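Local coordinates for protein VirX1 (PDB 6QGM) that iodinates diverse substrates as a cyanophage halogenase of the tryptophan halogenase family, probably in a flavin-dependent way, at residues M411-P416 with C421-N426; S400-M405 with S463-G468; G293-S298 with F350-E355; H406-M411 with S440-L445; L248-A253 with N278-N283. One frame throughout, in Å; residues are numbered along the deposited sequence.

Contact 1 of 5, residues M411-P416 with C421-N426; sequences MRTDTP and CTQMCN
R412 and T413 meet T422 and Q423 where a short loop, leaving helix 382-408, folds back along the helix it leads into, 416-424. It is a short connection between two successive helices, closed by an N-cap: T415 OG1 caps helix 416-424 through a weak bond from W418 N and also bonds K277 O.

The polar part centres on T422. Its OG1 lies within bonding distance of both R412 O, at 3.0 Å, and W418 O, one helical turn back, and its one proton cannot be assigned to either. T413 adds van der Waals contact. Its CG2, placed beside the backbone N by a chi1 of 64°, comes crosswise over T422, 3.4 Å from T422 OG1, and forms an apolar pair with Q423 CG at 3.8 Å. Q423 bends at chi2 (-59°), and its OE1 accepts from R385 of the second subunit, so the connection also serves the interface.

Ionic bonds brace the loop from within. R412 holds D414 side-on and makes a cation-pi contact with W418. R412 NE reaches D414 OD2 at 3.1 Å and NH2 reaches D414 OD1 at 2.9 Å, each oxygen offering its syn lone pair, with the NE partner tilted 15° from the guanidinium plane.

Contact 2 of 5, residues S400-M405 with S463-G468; sequences SDFVAM and SFIIAG
F402 brings the CE1-CZ corner of its ring against I465, with CE1 3.7 Å from I465 CG1 and the neighbouring CZ 4.0 Å from that same carbon. The methylene approaches the phenyl aslant, neither squarely over the ring nor in its plane, and the two side chains cross obliquely. Although the CB of F402 does not aim at the partner helix, CG stands anti to the backbone N (chi1 179°), and this brings the far end of the ring across the gap. I465 does aim at its partner: with chi1 at -58° its CG1 lies beside its own backbone N, within reach of the phenyl.

A second, looser approach lies one turn further along, where I465 CG2 comes to 4.4 Å from M405 O. The side chain of M405 sets out toward I465 but then runs extended away from it; its CG packs on W442 and its CE reaches T441. The helices are therefore not tightly interlocked here. I465 makes most of this contact, with I462 packing beside it on F402 and M405, and the nearest CA atoms, those of M405 and I465, are 7.8 Å apart.

H406 meets the F402 ring edge-to-face, and E355 packs on that ring too. Helices 382-408, 441-451 and 462-468 pack together, each touching the other two, and the last also carries F464 against F130 of helix 129-134 and Y94 of strand 91-95.

Contact 3 of 5, residues G293-S298 with F350-E355; sequences GYCYSS and FIEPLE
C295, at the end of strand 290-296, faces E352 in a loop without regular structure, and their CA atoms lie 7.1 Å apart, too far for the two backbones to pair as strands. Both CB atoms point across the gap. C295 CB comes to 3.5 Å from E352 OE1, and SG stands 4.0 Å from that same oxygen. These are van der Waals approaches, for the carboxylate spends its polar bonds elsewhere: OE2 pairs with Y407 OH of helix 382-408, and OE1 accepts from N250 ND2 and W280 NE1.

E352 owes its position to a chi1 of 62° followed by an extended chain (chi2 176°), which lays the carboxylate alongside C295. The strand is an inner one of the seven-stranded mixed sheet, between 279-285 and 252-258, and C295 is one of the residues through which the sheet meets the loop leading toward helix 360-373. In the tryptophan halogenase family the loop of sequence FIEPLE probably lies near the active site.

P353 completes the contact from the next position. Its CD packs 4.0 Å from C295 SG, the sulfur being set beside its own backbone N by a chi1 of -75°. W280 and W282, on the adjacent strand, flank the same cysteine.

Contact 4 of 5, residues H406-M411 with S440-L445; sequences HYAYSM and STWQDL
The indole of W442 receives A408 at its edge, near the ring plane: A408 CB lies 3.5 Å from CH2 and 3.7 Å from CZ3 of W442, so the methyl abuts the rim of the six-membered ring. The other flat group, the phenol of Y409, meets the rim obliquely. Its CE2 is 3.8 Å from W442 CZ3, and its OH is 4.0 Å from W442 CE3. The two aromatic side chains slide past each other in opposite directions, each reaching back toward the other's segment. Both have CG beside the backbone N, Y409 at a chi1 of -72° and W442 at -63°.

L445, one turn after W442, comes from the opposite direction to Y409. Its CD2 touches Y409 OH at 3.7 Å and the ring carbon CZ at 4.1 Å, again obliquely. Y409 is thus bordered by indole and leucine together, and I466 of helix 462-468 packs against it as well.

Polar bonds fix the ends. W442 NE1 donates to D401 OD1, which should hold the indole against rotation, while Y409 O accepts from R376 of the second subunit. That subunit also packs A383 against A408 and E384 against Y409.

What results is an apolar contact of the end of helix 382-408 with the first turns of helix 441-451, made by two aromatics with an alanine and a leucine, as befits backbones whose closest CA atoms are 10.3 Å apart. It lies at a subunit interface.

Contact 5 of 5, residues L248-A253 with N278-N283; sequences LANDKA and NGWVWN
N250 and W280 sit side by side and give their N-H groups to one acceptor: N250 ND2 and W280 NE1 both donate to E352 OE1. Both point at this one oxygen, and no bond joins them to each other. N250 ND2 instead stands at the edge of the indole, near its plane, 3.9 Å from W280 CD1 and 4.1 Å from W280 NE1. The side chains cross at about a right angle, while amide and ring planes differ by 39°.

In N250 the amide lies beside its own backbone N (chi1 -64°). In W280 the ring sits between backbone N and carbonyl carbon (chi1 69°), which swings the pyrrole edge toward N250 even though its CB bond does not point there. N250 OD1 comes to 3.7 Å from N278 O, two acceptors without a bond between them, and its proper partner is Y417 OH.

Strand 290-296 lies between strands 279-285 and 252-258 in the mixed sheet, so N250, just before the last of these, reaches back past the end of that middle strand. After it, D251 and K252 both face Y296 in a classic beta bulge, and A249 O and D251 OD2 accept from S297 and S298. W280 to N283 begin the WxWxIP signature of flavin-dependent tryptophan halogenases (WVWNIP here), thought to suppress monooxygenase activity.

At N250 the carboxylate partner favours the nitrogen on that side, and Y417 OH is compatible with the oxygen on the other. Together, its amide and the indole N-H would hold E352 against the sheet.

Followed from the N terminus, the chain first closes contact 5, which brings the turn before strand 252-258 to strand 279-285, and then contact 3, which sets the adjoining strand 290-296 against the loop before helix 360-373. These two follow in series, their centres about 4 Å apart. The rest form a nest: contact 2 opens on helix 382-408, contact 4 at its end and contact 1 in the loop beyond, and they close in reverse order, on helices 416-424, 441-451 and 462-468. M411 belongs to both 1 and 4, and these two touch the second subunit. Y407 carries the helical nest to the sheet, reaching both contact 3 and contact 5.

Contact 1 of 5, residues M411-P416 with C421-N426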
# COMPACT_ATOMS: atom_id res chain seq x y z
N MET B 411 9.64 -1.35 29.73
CA MET B 411 10.63 -0.48 30.42
C MET B 411 11.72 -1.34 31.07
O MET B 411 12.76 -0.77 31.44
CB MET B 411 9.96 0.40 31.48
CG MET B 411 8.94 1.33 30.88
SD MET B 411 8.30 2.55 32.05
CE MET B 411 9.77 3.55 32.30
N ARG B 412 11.51 -2.66 31.17
CA ARG B 412 12.42 -3.58 31.90
C ARG B 412 13.79 -3.63 31.22
O ARG B 412 13.88 -3.91 30.01
CB ARG B 412 11.81 -4.97 31.98
CG ARG B 412 10.54 -5.00 32.82
CD ARG B 412 10.10 -6.40 33.12
NE ARG B 412 11.11 -7.12 33.88
CZ ARG B 412 10.92 -8.27 34.49
NH1 ARG B 412 9.75 -8.85 34.46
NH2 ARG B 412 11.92 -8.82 35.14
N THR B 413 14.84 -3.37 32.00
CA THR B 413 16.26 -3.56 31.64
C THR B 413 16.98 -4.17 32.85
O THR B 413 18.19 -4.03 32.93
CB THR B 413 16.87 -2.23 31.21
OG1 THR B 413 16.84 -1.37 32.34
CG2 THR B 413 16.13 -1.55 30.09
N ASP B 414 16.26 -4.88 33.71
CA ASP B 414 16.76 -5.32 35.04
C ASP B 414 17.55 -6.64 34.92
O ASP B 414 18.28 -6.97 35.86
CB ASP B 414 15.62 -5.41 36.06
CG ASP B 414 14.43 -6.19 35.54
OD1 ASP B 414 14.32 -7.35 35.89
OD2 ASP B 414 13.65 -5.62 34.79
N THR B 415 17.41 -7.37 33.82
CA THR B 415 18.19 -8.60 33.53
C THR B 415 18.76 -8.50 32.12
O THR B 415 18.31 -7.67 31.33
CB THR B 415 17.34 -9.85 33.68
OG1 THR B 415 16.35 -9.87 32.66
CG2 THR B 415 16.66 -9.94 35.03
N PRO B 416 19.77 -9.31 31.78
CA PRO B 416 20.31 -9.33 30.43
C PRO B 416 19.23 -9.68 29.40
O PRO B 416 19.28 -9.14 28.30
CB PRO B 416 21.44 -10.37 30.48
CG PRO B 416 21.83 -10.40 31.94
CD PRO B 416 20.54 -10.17 32.69
N CYS B 421 15.78 -7.47 24.98
CA CYS B 421 14.42 -7.30 24.42
C CYS B 421 14.14 -5.82 24.12
O CYS B 421 13.50 -5.56 23.09
CB CYS B 421 13.36 -7.86 25.34
SG CYS B 421 13.34 -9.66 25.39
N THR B 422 14.62 -4.90 24.98
CA THR B 422 14.17 -3.48 25.03
C THR B 422 15.23 -2.52 24.49
O THR B 422 14.85 -1.38 24.17
CB THR B 422 13.82 -3.03 26.45
OG1 THR B 422 14.93 -3.20 27.33
CG2 THR B 422 12.63 -3.77 27.02
N GLN B 423 16.51 -2.93 24.44
CA GLN B 423 17.63 -1.98 24.20
C GLN B 423 18.55 -2.46 23.07
O GLN B 423 19.26 -1.61 22.54
CB GLN B 423 18.41 -1.74 25.49
CG GLN B 423 17.57 -1.15 26.62
CD GLN B 423 16.94 0.17 26.26
OE1 GLN B 423 17.54 0.98 25.55
NE2 GLN B 423 15.72 0.39 26.73
N MET B 424 18.56 -3.75 22.72
CA MET B 424 19.56 -4.31 21.77
C MET B 424 18.87 -4.85 20.52
O MET B 424 19.26 -4.44 19.42
CB MET B 424 20.40 -5.40 22.44
CG MET B 424 21.44 -4.82 23.37
SD MET B 424 22.80 -5.98 23.64
CE MET B 424 23.49 -6.15 21.99
N CYS B 425 17.88 -5.72 20.65
CA CYS B 425 17.15 -6.33 19.51
C CYS B 425 16.56 -5.24 18.59
O CYS B 425 15.84 -4.35 19.11
CB CYS B 425 16.05 -7.24 20.00
SG CYS B 425 15.19 -8.07 18.64
N ASN B 426 16.85 -5.32 17.29
CA ASN B 426 16.29 -4.44 16.23
C ASN B 426 15.09 -5.12 15.57
O ASN B 426 15.28 -6.13 14.87
CB ASN B 426 17.32 -4.10 15.14
CG ASN B 426 18.51 -3.37 15.70
OD1 ASN B 426 19.63 -3.89 15.63
ND2 ASN B 426 18.27 -2.21 16.28

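Contact 2 of 5, residues S400-M405 with S463-G468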
# COMPACT_ATOMS: atom_id res chain seq x y z
N SER B 400 3.20 -12.99 15.33
CA SER B 400 4.57 -13.09 15.90
C SER B 400 5.14 -11.68 16.11
O SER B 400 5.76 -11.46 17.17
CB SER B 400 5.48 -13.98 15.07
OG SER B 400 5.65 -13.46 13.76
N ASP B 401 4.91 -10.75 15.17
CA ASP B 401 5.26 -9.30 15.31
C ASP B 401 4.50 -8.68 16.49
O ASP B 401 5.12 -7.94 17.28
CB ASP B 401 4.96 -8.51 14.04
CG ASP B 401 6.09 -8.49 13.03
OD1 ASP B 401 7.23 -8.77 13.43
OD2 ASP B 401 5.83 -8.21 11.87
N PHE B 402 3.20 -8.95 16.60
CA PHE B 402 2.34 -8.41 17.69
C PHE B 402 2.90 -8.86 19.04
O PHE B 402 3.06 -8.03 19.96
CB PHE B 402 0.88 -8.82 17.48
CG PHE B 402 -0.05 -8.33 18.56
CD1 PHE B 402 0.05 -7.06 19.11
CD2 PHE B 402 -1.07 -9.15 19.01
CE1 PHE B 402 -0.83 -6.65 20.10
CE2 PHE B 402 -1.94 -8.74 20.01
CZ PHE B 402 -1.82 -7.50 20.56
N VAL B 403 3.22 -10.15 19.15
CA VAL B 403 3.77 -10.76 20.40
C VAL B 403 5.13 -10.09 20.68
O VAL B 403 5.36 -9.72 21.83
CB VAL B 403 3.87 -12.30 20.27
CG1 VAL B 403 4.70 -12.93 21.37
CG2 VAL B 403 2.49 -12.92 20.25
N ALA B 404 5.97 -9.88 19.67
CA ALA B 404 7.29 -9.23 19.81
C ALA B 404 7.13 -7.82 20.40
O ALA B 404 8.01 -7.41 21.19
CB ALA B 404 8.02 -9.20 18.49
N MET B 405 6.05 -7.10 20.06
CA MET B 405 5.81 -5.71 20.52
C MET B 405 5.62 -5.66 22.04
O MET B 405 5.97 -4.63 22.63
CB MET B 405 4.59 -5.10 19.82
CG MET B 405 4.88 -4.68 18.40
SD MET B 405 3.56 -3.73 17.65
CE MET B 405 4.24 -3.42 16.02
N SER B 463 -2.82 -0.92 20.66
CA SER B 463 -3.20 0.22 21.52
C SER B 463 -3.18 -0.20 23.00
O SER B 463 -2.60 0.55 23.80
CB SER B 463 -4.52 0.80 21.10
OG SER B 463 -4.36 1.58 19.94
N PHE B 464 -3.72 -1.37 23.34
CA PHE B 464 -3.80 -1.83 24.75
C PHE B 464 -2.40 -2.11 25.30
O PHE B 464 -2.14 -1.85 26.48
CB PHE B 464 -4.67 -3.08 24.87
CG PHE B 464 -6.13 -2.86 24.58
CD1 PHE B 464 -6.98 -2.36 25.56
CD2 PHE B 464 -6.63 -3.12 23.32
CE1 PHE B 464 -8.32 -2.14 25.28
CE2 PHE B 464 -7.97 -2.91 23.04
CZ PHE B 464 -8.81 -2.39 24.02
N ILE B 465 -1.51 -2.63 24.47
CA ILE B 465 -0.13 -3.07 24.84
C ILE B 465 0.76 -1.84 25.08
O ILE B 465 1.35 -1.76 26.18
CB ILE B 465 0.44 -4.01 23.77
CG1 ILE B 465 -0.44 -5.24 23.55
CG2 ILE B 465 1.87 -4.41 24.11
CD1 ILE B 465 -0.83 -5.97 24.82
N ILE B 466 0.85 -0.91 24.13
CA ILE B 466 1.70 0.31 24.27
C ILE B 466 1.11 1.27 25.32
O ILE B 466 1.90 1.94 26.01
CB ILE B 466 1.98 0.99 22.91
CG1 ILE B 466 0.72 1.56 22.26
CG2 ILE B 466 2.72 0.05 21.98
CD1 ILE B 466 0.98 2.29 20.97
N ALA B 467 -0.22 1.31 25.47
CA ALA B 467 -0.91 2.03 26.57
C ALA B 467 -0.42 1.48 27.92
O ALA B 467 -0.01 2.31 28.78
CB ALA B 467 -2.41 1.91 26.46
N GLY B 468 -0.48 0.15 28.10
CA GLY B 468 -0.09 -0.55 29.34
C GLY B 468 1.38 -0.39 29.64
O GLY B 468 1.73 -0.43 30.84

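Contact 3 of 5, residues G293-S298 with F350-E355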
# COMPACT_ATOMS: atom_id res chain seq x y z
N GLY B 293 2.92 -22.42 33.25
CA GLY B 293 4.23 -22.73 32.64
C GLY B 293 5.10 -21.50 32.46
O GLY B 293 4.55 -20.39 32.43
N TYR B 294 6.42 -21.70 32.39
CA TYR B 294 7.45 -20.67 32.09
C TYR B 294 7.84 -20.82 30.62
O TYR B 294 8.28 -21.92 30.25
CB TYR B 294 8.66 -20.89 33.02
CG TYR B 294 9.65 -19.76 33.16
CD1 TYR B 294 9.57 -18.59 32.41
CD2 TYR B 294 10.72 -19.89 34.02
CE1 TYR B 294 10.50 -17.58 32.54
CE2 TYR B 294 11.66 -18.88 34.17
CZ TYR B 294 11.55 -17.72 33.43
OH TYR B 294 12.45 -16.72 33.59
N CYS B 295 7.64 -19.78 29.80
CA CYS B 295 8.32 -19.60 28.49
C CYS B 295 9.60 -18.80 28.72
O CYS B 295 9.47 -17.68 29.24
CB CYS B 295 7.47 -18.82 27.50
SG CYS B 295 6.13 -19.82 26.82
N TYR B 296 10.76 -19.35 28.36
CA TYR B 296 12.07 -18.73 28.66
C TYR B 296 13.04 -18.94 27.49
O TYR B 296 12.71 -19.67 26.55
CB TYR B 296 12.65 -19.28 29.95
CG TYR B 296 13.05 -20.74 29.94
CD1 TYR B 296 12.11 -21.74 30.09
CD2 TYR B 296 14.39 -21.12 29.85
CE1 TYR B 296 12.47 -23.08 30.11
CE2 TYR B 296 14.77 -22.45 29.87
CZ TYR B 296 13.80 -23.43 30.00
OH TYR B 296 14.13 -24.75 30.02
N SER B 297 14.18 -18.27 27.57
CA SER B 297 15.24 -18.23 26.54
C SER B 297 16.49 -18.92 27.08
O SER B 297 17.09 -18.37 28.02
CB SER B 297 15.52 -16.82 26.13
OG SER B 297 16.57 -16.77 25.20
N SER B 298 16.87 -20.05 26.47
CA SER B 298 18.07 -20.84 26.83
C SER B 298 19.32 -19.99 26.61
O SER B 298 20.35 -20.27 27.27
CB SER B 298 18.12 -22.11 26.03
OG SER B 298 18.27 -21.81 24.65
N PHE B 350 3.95 -22.28 15.50
CA PHE B 350 3.70 -22.03 16.94
C PHE B 350 4.27 -20.65 17.28
O PHE B 350 5.42 -20.36 16.91
CB PHE B 350 4.29 -23.17 17.76
CG PHE B 350 4.30 -22.95 19.25
CD1 PHE B 350 5.31 -22.23 19.86
CD2 PHE B 350 3.28 -23.45 20.05
CE1 PHE B 350 5.31 -22.03 21.24
CE2 PHE B 350 3.28 -23.24 21.42
CZ PHE B 350 4.30 -22.54 22.01
N ILE B 351 3.48 -19.82 17.96
CA ILE B 351 3.93 -18.61 18.70
C ILE B 351 3.74 -18.91 20.18
O ILE B 351 2.71 -19.48 20.53
CB ILE B 351 3.16 -17.35 18.26
CG1 ILE B 351 3.11 -17.22 16.74
CG2 ILE B 351 3.73 -16.10 18.91
CD1 ILE B 351 1.96 -16.38 16.24
N GLU B 352 4.71 -18.58 21.03
CA GLU B 352 4.54 -18.70 22.50
C GLU B 352 3.21 -18.05 22.84
O GLU B 352 2.87 -17.02 22.26
CB GLU B 352 5.73 -18.08 23.23
CG GLU B 352 5.90 -16.57 22.99
CD GLU B 352 7.03 -15.99 23.81
OE1 GLU B 352 7.36 -16.61 24.83
OE2 GLU B 352 7.64 -15.00 23.40
N PRO B 353 2.39 -18.64 23.75
CA PRO B 353 0.99 -18.21 23.92
C PRO B 353 0.79 -16.93 24.76
O PRO B 353 -0.10 -16.91 25.57
CB PRO B 353 0.36 -19.42 24.61
CG PRO B 353 1.51 -19.92 25.49
CD PRO B 353 2.77 -19.73 24.66
N LEU B 354 1.60 -15.91 24.53
CA LEU B 354 1.50 -14.59 25.23
C LEU B 354 0.23 -13.86 24.76
O LEU B 354 -0.30 -13.04 25.54
CB LEU B 354 2.76 -13.77 24.91
CG LEU B 354 2.88 -12.46 25.68
CD1 LEU B 354 2.92 -12.70 27.18
CD2 LEU B 354 4.11 -11.68 25.26
N GLU B 355 -0.24 -14.15 23.55
CA GLU B 355 -1.51 -13.60 23.03
C GLU B 355 -2.49 -14.75 22.80
O GLU B 355 -3.36 -14.64 21.93
CB GLU B 355 -1.21 -12.75 21.79
CG GLU B 355 -0.81 -11.33 22.12
CD GLU B 355 -1.87 -10.50 22.85
OE1 GLU B 355 -3.08 -10.73 22.58
OE2 GLU B 355 -1.49 -9.63 23.69

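Contact 4 of 5, residues H406-M411 with S440-L445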
# COMPACT_ATOMS: atom_id res chain seq x y z
N HIS B 406 5.10 -6.73 22.65
CA HIS B 406 4.91 -6.86 24.13
C HIS B 406 6.26 -6.73 24.86
O HIS B 406 6.27 -6.23 26.00
CB HIS B 406 4.27 -8.20 24.51
CG HIS B 406 2.87 -8.38 24.03
ND1 HIS B 406 2.53 -8.31 22.70
CD2 HIS B 406 1.73 -8.67 24.69
CE1 HIS B 406 1.23 -8.52 22.56
NE2 HIS B 406 0.73 -8.75 23.77
N TYR B 407 7.33 -7.22 24.24
CA TYR B 407 8.71 -7.20 24.78
C TYR B 407 9.37 -5.87 24.43
O TYR B 407 9.94 -5.21 25.31
CB TYR B 407 9.53 -8.37 24.23
CG TYR B 407 9.06 -9.75 24.62
CD1 TYR B 407 9.35 -10.27 25.86
CD2 TYR B 407 8.35 -10.55 23.73
CE1 TYR B 407 8.94 -11.54 26.24
CE2 TYR B 407 7.92 -11.81 24.08
CZ TYR B 407 8.22 -12.31 25.34
OH TYR B 407 7.81 -13.57 25.71
N ALA B 408 9.27 -5.49 23.16
CA ALA B 408 10.05 -4.40 22.52
C ALA B 408 9.86 -3.08 23.28
O ALA B 408 10.84 -2.31 23.37
CB ALA B 408 9.62 -4.27 21.09
N TYR B 409 8.64 -2.83 23.77
CA TYR B 409 8.21 -1.53 24.34
C TYR B 409 8.24 -1.55 25.87
O TYR B 409 7.93 -0.52 26.46
CB TYR B 409 6.84 -1.17 23.78
CG TYR B 409 6.90 -0.76 22.33
CD1 TYR B 409 7.42 0.47 21.97
CD2 TYR B 409 6.47 -1.61 21.32
CE1 TYR B 409 7.48 0.88 20.65
CE2 TYR B 409 6.55 -1.23 19.99
CZ TYR B 409 7.06 0.01 19.66
OH TYR B 409 7.19 0.38 18.36
N SER B 410 8.63 -2.67 26.49
CA SER B 410 8.75 -2.78 27.96
C SER B 410 9.77 -1.76 28.47
O SER B 410 10.67 -1.36 27.68
CB SER B 410 9.12 -4.16 28.39
OG SER B 410 9.36 -4.19 29.79
N MET B 411 9.64 -1.35 29.73
CA MET B 411 10.63 -0.48 30.42
C MET B 411 11.72 -1.34 31.07
O MET B 411 12.76 -0.77 31.44
CB MET B 411 9.96 0.40 31.48
CG MET B 411 8.94 1.33 30.88
SD MET B 411 8.30 2.55 32.05
CE MET B 411 9.77 3.55 32.30
N SER B 440 4.33 -4.56 8.00
CA SER B 440 4.84 -3.17 8.18
C SER B 440 4.18 -2.46 9.37
O SER B 440 4.07 -1.22 9.34
CB SER B 440 4.69 -2.40 6.89
OG SER B 440 3.32 -2.20 6.59
N THR B 441 3.77 -3.18 10.42
CA THR B 441 3.09 -2.58 11.59
C THR B 441 4.13 -1.82 12.43
O THR B 441 3.79 -0.70 12.86
CB THR B 441 2.22 -3.59 12.35
OG1 THR B 441 3.03 -4.52 13.07
CG2 THR B 441 1.25 -4.30 11.42
N TRP B 442 5.35 -2.35 12.61
CA TRP B 442 6.48 -1.60 13.26
C TRP B 442 6.66 -0.23 12.58
O TRP B 442 6.68 0.79 13.29
CB TRP B 442 7.79 -2.39 13.20
CG TRP B 442 7.79 -3.70 13.94
CD1 TRP B 442 7.59 -4.95 13.42
CD2 TRP B 442 8.01 -3.88 15.35
NE1 TRP B 442 7.65 -5.89 14.41
CE2 TRP B 442 7.92 -5.27 15.60
CE3 TRP B 442 8.25 -3.01 16.43
CZ2 TRP B 442 8.08 -5.81 16.88
CZ3 TRP B 442 8.42 -3.54 17.68
CH2 TRP B 442 8.32 -4.92 17.90
N GLN B 443 6.80 -0.22 11.26
CA GLN B 443 7.00 1.02 10.46
C GLN B 443 5.80 1.95 10.64
O GLN B 443 6.01 3.16 10.83
CB GLN B 443 7.21 0.66 8.99
CG GLN B 443 8.55 -0.02 8.73
CD GLN B 443 8.63 -0.61 7.34
OE1 GLN B 443 8.16 -0.02 6.36
NE2 GLN B 443 9.22 -1.80 7.25
N ASP B 444 4.59 1.40 10.59
CA ASP B 444 3.32 2.18 10.52
C ASP B 444 3.02 2.78 11.90
O ASP B 444 2.58 3.97 11.97
CB ASP B 444 2.17 1.33 9.99
CG ASP B 444 2.35 0.90 8.53
OD1 ASP B 444 3.24 1.46 7.83
OD2 ASP B 444 1.60 -0.01 8.10
N LEU B 445 3.27 2.00 12.96
CA LEU B 445 3.10 2.45 14.36
C LEU B 445 4.08 3.59 14.63
O LEU B 445 3.69 4.54 15.34
CB LEU B 445 3.34 1.27 15.30
CG LEU B 445 3.23 1.55 16.79
CD1 LEU B 445 1.82 2.01 17.14
CD2 LEU B 445 3.60 0.29 17.57

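Contact 5 of 5, residues L248-A253 with N278-N283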
# COMPACT_ATOMS: atom_id res chain seq x y z
N LEU B 248 11.82 -12.97 18.73
CA LEU B 248 11.34 -13.67 19.95
C LEU B 248 12.44 -14.61 20.44
O LEU B 248 12.79 -15.55 19.70
CB LEU B 248 10.05 -14.42 19.61
CG LEU B 248 8.87 -13.54 19.22
CD1 LEU B 248 7.77 -14.37 18.57
CD2 LEU B 248 8.34 -12.79 20.43
N ALA B 249 12.93 -14.39 21.66
CA ALA B 249 14.11 -15.08 22.23
C ALA B 249 13.70 -16.43 22.85
O ALA B 249 14.60 -17.24 23.08
CB ALA B 249 14.76 -14.18 23.24
N ASN B 250 12.42 -16.65 23.12
CA ASN B 250 11.94 -17.81 23.92
C ASN B 250 11.93 -19.06 23.04
O ASN B 250 11.27 -19.07 22.02
CB ASN B 250 10.60 -17.49 24.59
CG ASN B 250 10.72 -16.36 25.60
OD1 ASN B 250 11.82 -16.10 26.08
ND2 ASN B 250 9.62 -15.71 25.92
N ASP B 251 12.69 -20.08 23.43
CA ASP B 251 12.90 -21.33 22.65
C ASP B 251 12.62 -22.56 23.52
O ASP B 251 12.70 -23.68 22.99
CB ASP B 251 14.32 -21.36 22.10
CG ASP B 251 15.38 -21.25 23.18
OD1 ASP B 251 15.05 -20.73 24.28
OD2 ASP B 251 16.52 -21.65 22.92
N LYS B 252 12.29 -22.36 24.80
CA LYS B 252 11.99 -23.44 25.78
C LYS B 252 10.69 -23.13 26.51
O LYS B 252 10.35 -21.93 26.66
CB LYS B 252 13.12 -23.54 26.81
CG LYS B 252 14.51 -23.73 26.24
CD LYS B 252 14.61 -24.91 25.30
CE LYS B 252 16.02 -25.18 24.82
NZ LYS B 252 16.33 -26.63 24.80
N ALA B 253 10.00 -24.17 26.99
CA ALA B 253 8.87 -24.04 27.94
C ALA B 253 8.93 -25.19 28.94
O ALA B 253 9.34 -26.29 28.57
CB ALA B 253 7.54 -24.01 27.22
N ASN B 278 13.74 -14.13 32.58
CA ASN B 278 14.18 -14.66 31.27
C ASN B 278 12.99 -15.09 30.41
O ASN B 278 13.21 -15.90 29.49
CB ASN B 278 15.17 -15.83 31.43
CG ASN B 278 16.29 -15.50 32.38
OD1 ASN B 278 17.22 -14.79 32.03
ND2 ASN B 278 16.17 -16.00 33.60
N GLY B 279 11.80 -14.55 30.67
CA GLY B 279 10.58 -14.85 29.90
C GLY B 279 9.33 -14.45 30.67
O GLY B 279 9.32 -13.33 31.24
N TRP B 280 8.32 -15.31 30.69
CA TRP B 280 7.01 -15.02 31.34
C TRP B 280 6.31 -16.35 31.68
O TRP B 280 6.59 -17.36 31.02
CB TRP B 280 6.16 -14.11 30.43
CG TRP B 280 5.71 -14.82 29.21
CD1 TRP B 280 6.43 -15.04 28.08
CD2 TRP B 280 4.45 -15.47 29.01
NE1 TRP B 280 5.71 -15.77 27.18
CE2 TRP B 280 4.49 -16.06 27.73
CE3 TRP B 280 3.28 -15.60 29.77
CZ2 TRP B 280 3.41 -16.76 27.20
CZ3 TRP B 280 2.21 -16.29 29.24
CH2 TRP B 280 2.28 -16.87 27.98
N VAL B 281 5.48 -16.33 32.72
CA VAL B 281 4.69 -17.50 33.20
C VAL B 281 3.21 -17.25 32.90
O VAL B 281 2.72 -16.14 33.20
CB VAL B 281 4.96 -17.75 34.70
CG1 VAL B 281 3.90 -18.61 35.37
CG2 VAL B 281 6.33 -18.34 34.90
N TRP B 282 2.54 -18.23 32.29
CA TRP B 282 1.07 -18.20 32.03
C TRP B 282 0.35 -18.84 33.22
O TRP B 282 0.93 -19.74 33.85
CB TRP B 282 0.70 -18.88 30.71
CG TRP B 282 0.83 -20.37 30.67
CD1 TRP B 282 -0.04 -21.28 31.20
CD2 TRP B 282 1.85 -21.12 30.00
NE1 TRP B 282 0.40 -22.55 30.94
CE2 TRP B 282 1.55 -22.49 30.19
CE3 TRP B 282 2.99 -20.78 29.26
CZ2 TRP B 282 2.35 -23.51 29.69
CZ3 TRP B 282 3.79 -21.79 28.76
CH2 TRP B 282 3.47 -23.13 28.97
N ASN B 283 -0.84 -18.32 33.53
CA ASN B 283 -1.79 -18.85 34.54
C ASN B 283 -3.13 -19.08 33.83
O ASN B 283 -3.73 -18.10 33.35
CB ASN B 283 -1.88 -17.91 35.75
CG ASN B 283 -2.61 -18.54 36.91
OD1 ASN B 283 -1.97 -18.98 37.86
ND2 ASN B 283 -3.93 -18.64 36.82